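Local coordinates for type-iv like pilin ttha1219 (PDB 5G23), which is a type IV pilin-like protein, resembling type II secretion pseudopilins, that probably takes part in natural competence and DNA uptake, at residues Gly106-Gly119 and Pro128-Val142. Numbering follows the deposited sequence.
Sequences GTGYEVNQGALRWG and PLPNNPVLGGDEVQV
Val134 lays its CG2 methyl against CB of Trp118 (3.6 Å) while its CG1 methyl meets CD2 of Leu116 (4.0 Å), the valine and leucine side chains running side by side in the same direction. This packing sits on a beta hairpin in which the short strand 132-134 pairs antiparallel with strand 115-122 as the outermost strand, within this chain, of the large sheet of this pilin-family domain; Leu51 and Arg58 of the second subunit pack on Val134 and Trp118. Trp118 shares a sheet face with Leu116, and with CG anti to the backbone N (chi1 174°) its indole runs out over Tyr109, CD1 lying above one face of that ring. NE1 donates nearly within the ring plane to Thr107 OG1 (2.9 Å), a hydroxyl also bonded to Glu59 of helix 44-61. Backbone Trp118 and Asn132 exchange two hydrogen bonds, and Asn132 ND2 adds a weak one to Trp118 O, its amide turned 42° from the indole plane. A classic bulge then sets Val134 and Leu135 opposite Leu116: Leu116 O takes a bond from Val134 N and a weak one from Leu135 N. Arg117 stretches its chain from CG to NE, with CD 3.4 Å from Pro130 O, and its NH1 bonds Asn112 O (2.7 Å) at the type I' turn. A leucine in its place would probably leave Asn112 O with the bond from Ala115 N but without its guanidinium donor, and take the flat group from over Ala115 CB. Past the corner at Leu135 the chain enters the second sheet through strand 141-151, where Val142 CG1 reaches Val111 CG2 and Phe145 packs on both Val111 and Leu116. Val142 N ties the start of that strand to the turn through a nearly straight bond (173°) to Gly114 O, approaching from above the carbonyl plane at 2.8 Å.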
ATOM      1  N   GLY B 106     -11.933   1.787 -12.147  1.00 19.53           N
ATOM      2  CA  GLY B 106     -11.597   0.381 -12.169  1.00 18.69           C
ATOM      3  C   GLY B 106     -10.205   0.131 -11.638  1.00 17.73           C
ATOM      4  O   GLY B 106      -9.304   0.977 -11.681  1.00 17.51           O
ATOM      5  N   THR B 107     -10.009  -1.097 -11.236  1.00 17.89           N
ATOM      6  CA  THR B 107      -8.768  -1.559 -10.719  1.00 17.64           C
ATOM      7  C   THR B 107      -8.602  -3.012 -11.091  1.00 17.04           C
ATOM      8  O   THR B 107      -9.582  -3.780 -11.117  1.00 16.93           O
ATOM      9  CB  THR B 107      -8.725  -1.324  -9.178  1.00 19.25           C
ATOM     10  OG1 THR B 107      -7.374  -1.498  -8.718  1.00 20.62           O
ATOM     11  CG2 THR B 107      -9.658  -2.267  -8.417  1.00 19.35           C
ATOM     12  N   GLY B 108      -7.378  -3.400 -11.367  1.00 16.34           N
ATOM     13  CA  GLY B 108      -7.047  -4.811 -11.723  1.00 17.45           C
ATOM     14  C   GLY B 108      -5.655  -5.282 -11.299  1.00 17.67           C
ATOM     15  O   GLY B 108      -4.665  -4.516 -11.335  1.00 16.92           O
ATOM     16  N   TYR B 109      -5.586  -6.552 -10.899  1.00 17.30           N
ATOM     17  CA  TYR B 109      -4.366  -7.186 -10.544  1.00 17.45           C
ATOM     18  C   TYR B 109      -4.235  -8.473 -11.331  1.00 19.03           C
ATOM     19  O   TYR B 109      -5.226  -9.199 -11.495  1.00 18.33           O
ATOM     20  CB  TYR B 109      -4.362  -7.524  -9.040  1.00 15.94           C
ATOM     21  CG  TYR B 109      -4.337  -6.326  -8.197  1.00 16.55           C
ATOM     22  CD1 TYR B 109      -3.113  -5.673  -7.943  1.00 17.18           C
ATOM     23  CD2 TYR B 109      -5.451  -5.873  -7.578  1.00 17.21           C
ATOM     24  CE1 TYR B 109      -3.081  -4.543  -7.158  1.00 18.15           C
ATOM     25  CE2 TYR B 109      -5.426  -4.748  -6.781  1.00 18.13           C
ATOM     26  CZ  TYR B 109      -4.240  -4.087  -6.586  1.00 18.06           C
ATOM     27  OH  TYR B 109      -4.201  -3.008  -5.733  1.00 19.43           O
ATOM     28  N   GLU B 110      -3.030  -8.775 -11.771  1.00 21.08           N
ATOM     29  CA  GLU B 110      -2.689 -10.058 -12.454  1.00 25.04           C
ATOM     30  C   GLU B 110      -1.248 -10.424 -12.255  1.00 22.61           C
ATOM     31  O   GLU B 110      -0.453  -9.557 -12.011  1.00 19.43           O
ATOM     32  CB  GLU B 110      -2.845  -9.876 -13.978  1.00 31.19           C
ATOM     33  CG  GLU B 110      -4.236  -9.542 -14.465  1.00 41.18           C
ATOM     34  CD  GLU B 110      -4.405  -9.755 -15.959  1.00 52.55           C
ATOM     35  OE1 GLU B 110      -3.634 -10.580 -16.560  1.00 60.25           O
ATOM     36  OE2 GLU B 110      -5.294  -9.064 -16.536  1.00 61.66           O
ATOM     37  N   VAL B 111      -0.911 -11.702 -12.403  1.00 22.92           N
ATOM     38  CA  VAL B 111       0.486 -12.153 -12.391  1.00 26.61           C
ATOM     39  C   VAL B 111       0.871 -12.568 -13.809  1.00 27.56           C
ATOM     40  O   VAL B 111       0.110 -13.209 -14.519  1.00 28.18           O
ATOM     41  CB  VAL B 111       0.746 -13.345 -11.449  1.00 28.26           C
ATOM     42  CG1 VAL B 111       2.153 -13.928 -11.619  1.00 30.99           C
ATOM     43  CG2 VAL B 111       0.641 -12.897 -10.038  1.00 29.14           C
ATOM     44  N   ASN B 112       2.057 -12.173 -14.192  1.00 29.54           N
ATOM     45  CA  ASN B 112       2.627 -12.589 -15.479  1.00 33.52           C
ATOM     46  C   ASN B 112       4.143 -12.692 -15.322  1.00 29.86           C
ATOM     47  O   ASN B 112       4.759 -11.767 -14.755  1.00 27.18           O
ATOM     48  CB  ASN B 112       2.299 -11.530 -16.535  1.00 35.43           C
ATOM     49  CG  ASN B 112       3.063 -11.777 -17.841  1.00 41.96           C
ATOM     50  OD1 ASN B 112       4.028 -11.075 -18.162  1.00 44.14           O
ATOM     51  ND2 ASN B 112       2.655 -12.807 -18.566  1.00 44.50           N
ATOM     52  N   GLN B 113       4.744 -13.782 -15.815  1.00 30.12           N
ATOM     53  CA  GLN B 113       6.202 -13.955 -15.767  1.00 31.82           C
ATOM     54  C   GLN B 113       6.820 -13.670 -14.374  1.00 27.61           C
ATOM     55  O   GLN B 113       7.826 -12.934 -14.239  1.00 26.27           O
ATOM     56  CB  GLN B 113       6.875 -13.074 -16.803  1.00 36.64           C
ATOM     57  CG  GLN B 113       6.525 -13.488 -18.210  1.00 42.41           C
ATOM     58  CD  GLN B 113       7.332 -12.707 -19.217  1.00 48.88           C
ATOM     59  OE1 GLN B 113       7.968 -11.695 -18.894  1.00 54.79           O
ATOM     60  NE2 GLN B 113       7.334 -13.179 -20.436  1.00 53.98           N
ATOM     61  N   GLY B 114       6.197 -14.238 -13.342  1.00 25.43           N
ATOM     62  CA  GLY B 114       6.785 -14.150 -11.981  1.00 24.37           C
ATOM     63  C   GLY B 114       6.609 -12.805 -11.292  1.00 23.53           C
ATOM     64  O   GLY B 114       7.235 -12.564 -10.248  1.00 21.83           O
ATOM     65  N   ALA B 115       5.801 -11.904 -11.876  1.00 23.49           N
ATOM     66  CA  ALA B 115       5.496 -10.565 -11.302  1.00 21.78           C
ATOM     67  C   ALA B 115       3.986 -10.328 -11.122  1.00 21.37           C
ATOM     68  O   ALA B 115       3.205 -10.660 -12.010  1.00 19.83           O
ATOM     69  CB  ALA B 115       6.058  -9.461 -12.176  1.00 24.80           C
ATOM     70  N   LEU B 116       3.610  -9.769  -9.967  1.00 17.81           N
ATOM     71  CA  LEU B 116       2.324  -9.285  -9.762  1.00 17.51           C
ATOM     72  C   LEU B 116       2.299  -7.836 -10.297  1.00 17.62           C
ATOM     73  O   LEU B 116       3.148  -7.061  -9.954  1.00 16.25           O
ATOM     74  CB  LEU B 116       1.966  -9.338  -8.268  1.00 17.67           C
ATOM     75  CG  LEU B 116       0.604  -8.792  -7.830  1.00 17.73           C
ATOM     76  CD1 LEU B 116      -0.546  -9.626  -8.328  1.00 18.11           C
ATOM     77  CD2 LEU B 116       0.565  -8.701  -6.307  1.00 17.51           C
ATOM     78  N   ARG B 117       1.281  -7.524 -11.071  1.00 17.27           N
ATOM     79  CA  ARG B 117       1.066  -6.223 -11.670  1.00 18.45           C
ATOM     80  C   ARG B 117      -0.323  -5.644 -11.424  1.00 17.66           C
ATOM     81  O   ARG B 117      -1.273  -6.363 -11.122  1.00 16.51           O
ATOM     82  CB  ARG B 117       1.323  -6.308 -13.166  1.00 22.18           C
ATOM     83  CG  ARG B 117       2.750  -6.697 -13.545  1.00 24.91           C
ATOM     84  CD  ARG B 117       2.920  -6.575 -15.064  1.00 29.12           C
ATOM     85  NE  ARG B 117       4.273  -6.838 -15.488  1.00 34.50           N
ATOM     86  CZ  ARG B 117       4.793  -8.075 -15.604  1.00 40.30           C
ATOM     87  NH1 ARG B 117       4.050  -9.173 -15.327  1.00 42.05           N
ATOM     88  NH2 ARG B 117       6.058  -8.241 -15.964  1.00 40.84           N
ATOM     89  N   TRP B 118      -0.416  -4.328 -11.498  1.00 17.37           N
ATOM     90  CA  TRP B 118      -1.606  -3.598 -11.224  1.00 17.28           C
ATOM     91  C   TRP B 118      -1.947  -2.629 -12.316  1.00 17.84           C
ATOM     92  O   TRP B 118      -1.024  -2.014 -12.949  1.00 18.38           O
ATOM     93  CB  TRP B 118      -1.394  -2.783  -9.928  1.00 18.31           C
ATOM     94  CG  TRP B 118      -2.525  -1.838  -9.588  1.00 20.35           C
ATOM     95  CD1 TRP B 118      -3.851  -2.150  -9.311  1.00 21.30           C
ATOM     96  CD2 TRP B 118      -2.441  -0.413  -9.502  1.00 23.39           C
ATOM     97  NE1 TRP B 118      -4.562  -1.017  -9.007  1.00 22.06           N
ATOM     98  CE2 TRP B 118      -3.730   0.063  -9.127  1.00 22.94           C
ATOM     99  CE3 TRP B 118      -1.384   0.500  -9.635  1.00 25.54           C
ATOM    100  CZ2 TRP B 118      -4.013   1.417  -8.978  1.00 25.43           C
ATOM    101  CZ3 TRP B 118      -1.672   1.903  -9.449  1.00 27.16           C
ATOM    102  CH2 TRP B 118      -2.975   2.317  -9.135  1.00 26.51           C
ATOM    103  N   GLY B 119      -3.227  -2.429 -12.566  1.00 17.11           N
ATOM    104  CA  GLY B 119      -3.652  -1.276 -13.392  1.00 18.48           C
ATOM    105  C   GLY B 119      -4.955  -0.638 -12.954  1.00 18.16           C
ATOM    106  O   GLY B 119      -5.687  -1.200 -12.132  1.00 16.99           O
ATOM    107  N   PRO B 128      -8.981  -2.228 -16.948  1.00 23.05           N
ATOM    108  CA  PRO B 128      -7.646  -1.787 -16.522  1.00 24.14           C
ATOM    109  C   PRO B 128      -6.490  -2.448 -17.295  1.00 24.46           C
ATOM    110  O   PRO B 128      -6.528  -3.630 -17.516  1.00 24.53           O
ATOM    111  CB  PRO B 128      -7.587  -2.197 -15.054  1.00 24.17           C
ATOM    112  CG  PRO B 128      -8.883  -2.879 -14.698  1.00 24.56           C
ATOM    113  CD  PRO B 128      -9.730  -2.985 -15.944  1.00 24.00           C
ATOM    114  N   LEU B 129      -5.435  -1.721 -17.666  1.00 23.07           N
ATOM    115  CA  LEU B 129      -4.294  -2.360 -18.208  1.00 23.66           C
ATOM    116  C   LEU B 129      -3.251  -2.598 -17.130  1.00 22.47           C
ATOM    117  O   LEU B 129      -2.774  -1.617 -16.528  1.00 21.26           O
ATOM    118  CB  LEU B 129      -3.689  -1.384 -19.218  1.00 26.81           C
ATOM    119  CG  LEU B 129      -3.055  -1.682 -20.517  1.00 29.79           C
ATOM    120  CD1 LEU B 129      -3.893  -2.737 -21.200  1.00 30.13           C
ATOM    121  CD2 LEU B 129      -2.957  -0.441 -21.368  1.00 30.12           C
ATOM    122  N   PRO B 130      -2.842  -3.833 -16.896  1.00 23.41           N
ATOM    123  CA  PRO B 130      -2.090  -4.141 -15.694  1.00 24.10           C
ATOM    124  C   PRO B 130      -0.629  -4.088 -15.999  1.00 25.71           C
ATOM    125  O   PRO B 130       0.060  -5.121 -16.079  1.00 26.75           O
ATOM    126  CB  PRO B 130      -2.523  -5.580 -15.316  1.00 25.19           C
ATOM    127  CG  PRO B 130      -3.212  -6.139 -16.558  1.00 25.35           C
ATOM    128  CD  PRO B 130      -3.274  -5.057 -17.606  1.00 25.71           C
ATOM    129  N   ASN B 131      -0.127  -2.879 -16.074  1.00 25.78           N
ATOM    130  CA  ASN B 131       1.221  -2.710 -16.525  1.00 28.74           C
ATOM    131  C   ASN B 131       2.099  -2.079 -15.494  1.00 27.61           C
ATOM    132  O   ASN B 131       3.247  -1.785 -15.778  1.00 31.02           O
ATOM    133  CB  ASN B 131       1.260  -1.932 -17.833  1.00 31.48           C
ATOM    134  CG  ASN B 131       0.492  -0.619 -17.782  1.00 32.74           C
ATOM    135  OD1 ASN B 131       0.074  -0.129 -16.746  1.00 32.46           O
ATOM    136  ND2 ASN B 131       0.289  -0.050 -18.972  1.00 37.27           N
ATOM    137  N   ASN B 132       1.595  -1.897 -14.278  1.00 25.72           N
ATOM    138  CA  ASN B 132       2.377  -1.253 -13.208  1.00 25.74           C
ATOM    139  C   ASN B 132       2.910  -2.322 -12.284  1.00 24.40           C
ATOM    140  O   ASN B 132       2.188  -3.191 -11.838  1.00 20.29           O
ATOM    141  CB  ASN B 132       1.578  -0.278 -12.390  1.00 27.91           C
ATOM    142  CG  ASN B 132       1.108   0.904 -13.206  1.00 32.14           C
ATOM    143  OD1 ASN B 132       1.914   1.651 -13.715  1.00 35.84           O
ATOM    144  ND2 ASN B 132      -0.208   1.065 -13.349  1.00 33.96           N
ATOM    145  N   PRO B 133       4.216  -2.299 -12.042  1.00 23.98           N
ATOM    146  CA  PRO B 133       4.737  -3.370 -11.184  1.00 22.86           C
ATOM    147  C   PRO B 133       4.254  -3.282  -9.750  1.00 21.38           C
ATOM    148  O   PRO B 133       4.100  -2.191  -9.219  1.00 20.37           O
ATOM    149  CB  PRO B 133       6.262  -3.149 -11.191  1.00 25.05           C
ATOM    150  CG  PRO B 133       6.538  -2.122 -12.270  1.00 27.12           C
ATOM    151  CD  PRO B 133       5.254  -1.433 -12.635  1.00 26.37           C
ATOM    152  N   VAL B 134       3.969  -4.402  -9.127  1.00 19.13           N
ATOM    153  CA  VAL B 134       3.741  -4.365  -7.697  1.00 19.60           C
ATOM    154  C   VAL B 134       4.898  -5.070  -6.996  1.00 19.95           C
ATOM    155  O   VAL B 134       5.582  -4.486  -6.175  1.00 19.40           O
ATOM    156  CB  VAL B 134       2.387  -5.068  -7.336  1.00 20.02           C
ATOM    157  CG1 VAL B 134       2.132  -5.075  -5.815  1.00 20.75           C
ATOM    158  CG2 VAL B 134       1.245  -4.309  -8.003  1.00 20.66           C
ATOM    159  N   LEU B 135       5.123  -6.326  -7.361  1.00 19.61           N
ATOM    160  CA  LEU B 135       6.058  -7.185  -6.688  1.00 21.81           C
ATOM    161  C   LEU B 135       6.569  -8.178  -7.758  1.00 20.74           C
ATOM    162  O   LEU B 135       5.782  -8.804  -8.442  1.00 18.71           O
ATOM    163  CB  LEU B 135       5.295  -7.991  -5.557  1.00 24.66           C
ATOM    164  CG  LEU B 135       6.149  -8.976  -4.733  1.00 27.19           C
ATOM    165  CD1 LEU B 135       7.177  -8.274  -3.918  1.00 29.53           C
ATOM    166  CD2 LEU B 135       5.300  -9.783  -3.791  1.00 30.93           C
ATOM    167  N   GLY B 136       7.875  -8.403  -7.781  1.00 21.19           N
ATOM    168  CA  GLY B 136       8.442  -9.557  -8.406  1.00 22.37           C
ATOM    169  C   GLY B 136       8.957  -9.291  -9.812  1.00 24.42           C
ATOM    170  O   GLY B 136       9.097  -8.179 -10.206  1.00 24.39           O
ATOM    171  N   GLY B 137       9.202 -10.381 -10.538  1.00 28.04           N
ATOM    172  CA  GLY B 137       9.697 -10.341 -11.920  1.00 31.17           C
ATOM    173  C   GLY B 137      11.223 -10.087 -11.949  1.00 34.34           C
ATOM    174  O   GLY B 137      11.779  -9.661 -12.965  1.00 36.40           O
ATOM    175  N   ASP B 138      11.914 -10.363 -10.855  1.00 32.73           N
ATOM    176  CA  ASP B 138      13.357 -10.216 -10.801  1.00 33.78           C
ATOM    177  C   ASP B 138      13.964 -11.213  -9.815  1.00 31.32           C
ATOM    178  O   ASP B 138      13.710 -12.408  -9.879  1.00 31.46           O
ATOM    179  CB  ASP B 138      13.681  -8.722 -10.416  1.00 35.16           C
ATOM    180  CG  ASP B 138      12.908  -8.158  -9.070  1.00 38.08           C
ATOM    181  OD1 ASP B 138      12.583  -8.841  -8.050  1.00 33.93           O
ATOM    182  OD2 ASP B 138      12.605  -6.930  -9.019  1.00 43.05           O
ATOM    183  N   GLU B 139      14.729 -10.709  -8.881  1.00 28.34           N
ATOM    184  CA  GLU B 139      15.262 -11.483  -7.792  1.00 28.14           C
ATOM    185  C   GLU B 139      14.061 -12.172  -7.113  1.00 24.84           C
ATOM    186  O   GLU B 139      14.128 -13.361  -6.760  1.00 23.84           O
ATOM    187  CB  GLU B 139      16.070 -10.489  -6.870  1.00 30.37           C
ATOM    188  CG  GLU B 139      16.735 -11.064  -5.643  1.00 33.28           C
ATOM    189  CD  GLU B 139      17.459  -9.999  -4.783  1.00 37.90           C
ATOM    190  OE1 GLU B 139      17.857  -8.948  -5.348  1.00 43.93           O
ATOM    191  OE2 GLU B 139      17.670 -10.213  -3.549  1.00 37.01           O
ATOM    192  N   VAL B 140      12.982 -11.415  -6.897  1.00 22.41           N
ATOM    193  CA  VAL B 140      11.754 -11.972  -6.291  1.00 21.08           C
ATOM    194  C   VAL B 140      10.937 -12.562  -7.398  1.00 19.16           C
ATOM    195  O   VAL B 140      10.668 -11.906  -8.369  1.00 19.71           O
ATOM    196  CB  VAL B 140      10.912 -10.919  -5.531  1.00 20.47           C
ATOM    197  CG1 VAL B 140       9.634 -11.510  -5.020  1.00 19.91           C
ATOM    198  CG2 VAL B 140      11.721 -10.253  -4.413  1.00 21.70           C
ATOM    199  N   GLN B 141      10.516 -13.797  -7.212  1.00 19.38           N
ATOM    200  CA  GLN B 141       9.583 -14.457  -8.138  1.00 18.97           C
ATOM    201  C   GLN B 141       8.309 -14.739  -7.440  1.00 18.24           C
ATOM    202  O   GLN B 141       8.300 -15.406  -6.370  1.00 17.01           O
ATOM    203  CB  GLN B 141      10.181 -15.774  -8.652  1.00 20.15           C
ATOM    204  CG  GLN B 141      11.354 -15.528  -9.594  1.00 21.46           C
ATOM    205  CD  GLN B 141      10.893 -15.010 -10.923  1.00 23.03           C
ATOM    206  OE1 GLN B 141      10.003 -15.596 -11.579  1.00 23.62           O
ATOM    207  NE2 GLN B 141      11.479 -13.913 -11.347  1.00 23.39           N
ATOM    208  N   VAL B 142       7.206 -14.254  -7.995  1.00 17.47           N
ATOM    209  CA  VAL B 142       5.871 -14.576  -7.498  1.00 16.88           C
ATOM    210  C   VAL B 142       5.495 -15.894  -8.159  1.00 16.83           C
ATOM    211  O   VAL B 142       5.267 -15.916  -9.344  1.00 16.24           O
ATOM    212  CB  VAL B 142       4.866 -13.399  -7.761  1.00 17.52           C
ATOM    213  CG1 VAL B 142       3.466 -13.772  -7.303  1.00 17.69           C
ATOM    214  CG2 VAL B 142       5.320 -12.172  -6.990  1.00 18.85           C
TER
HETATM  215  O   HOH W   1      10.572 -13.102 -13.942  1.00 38.40           O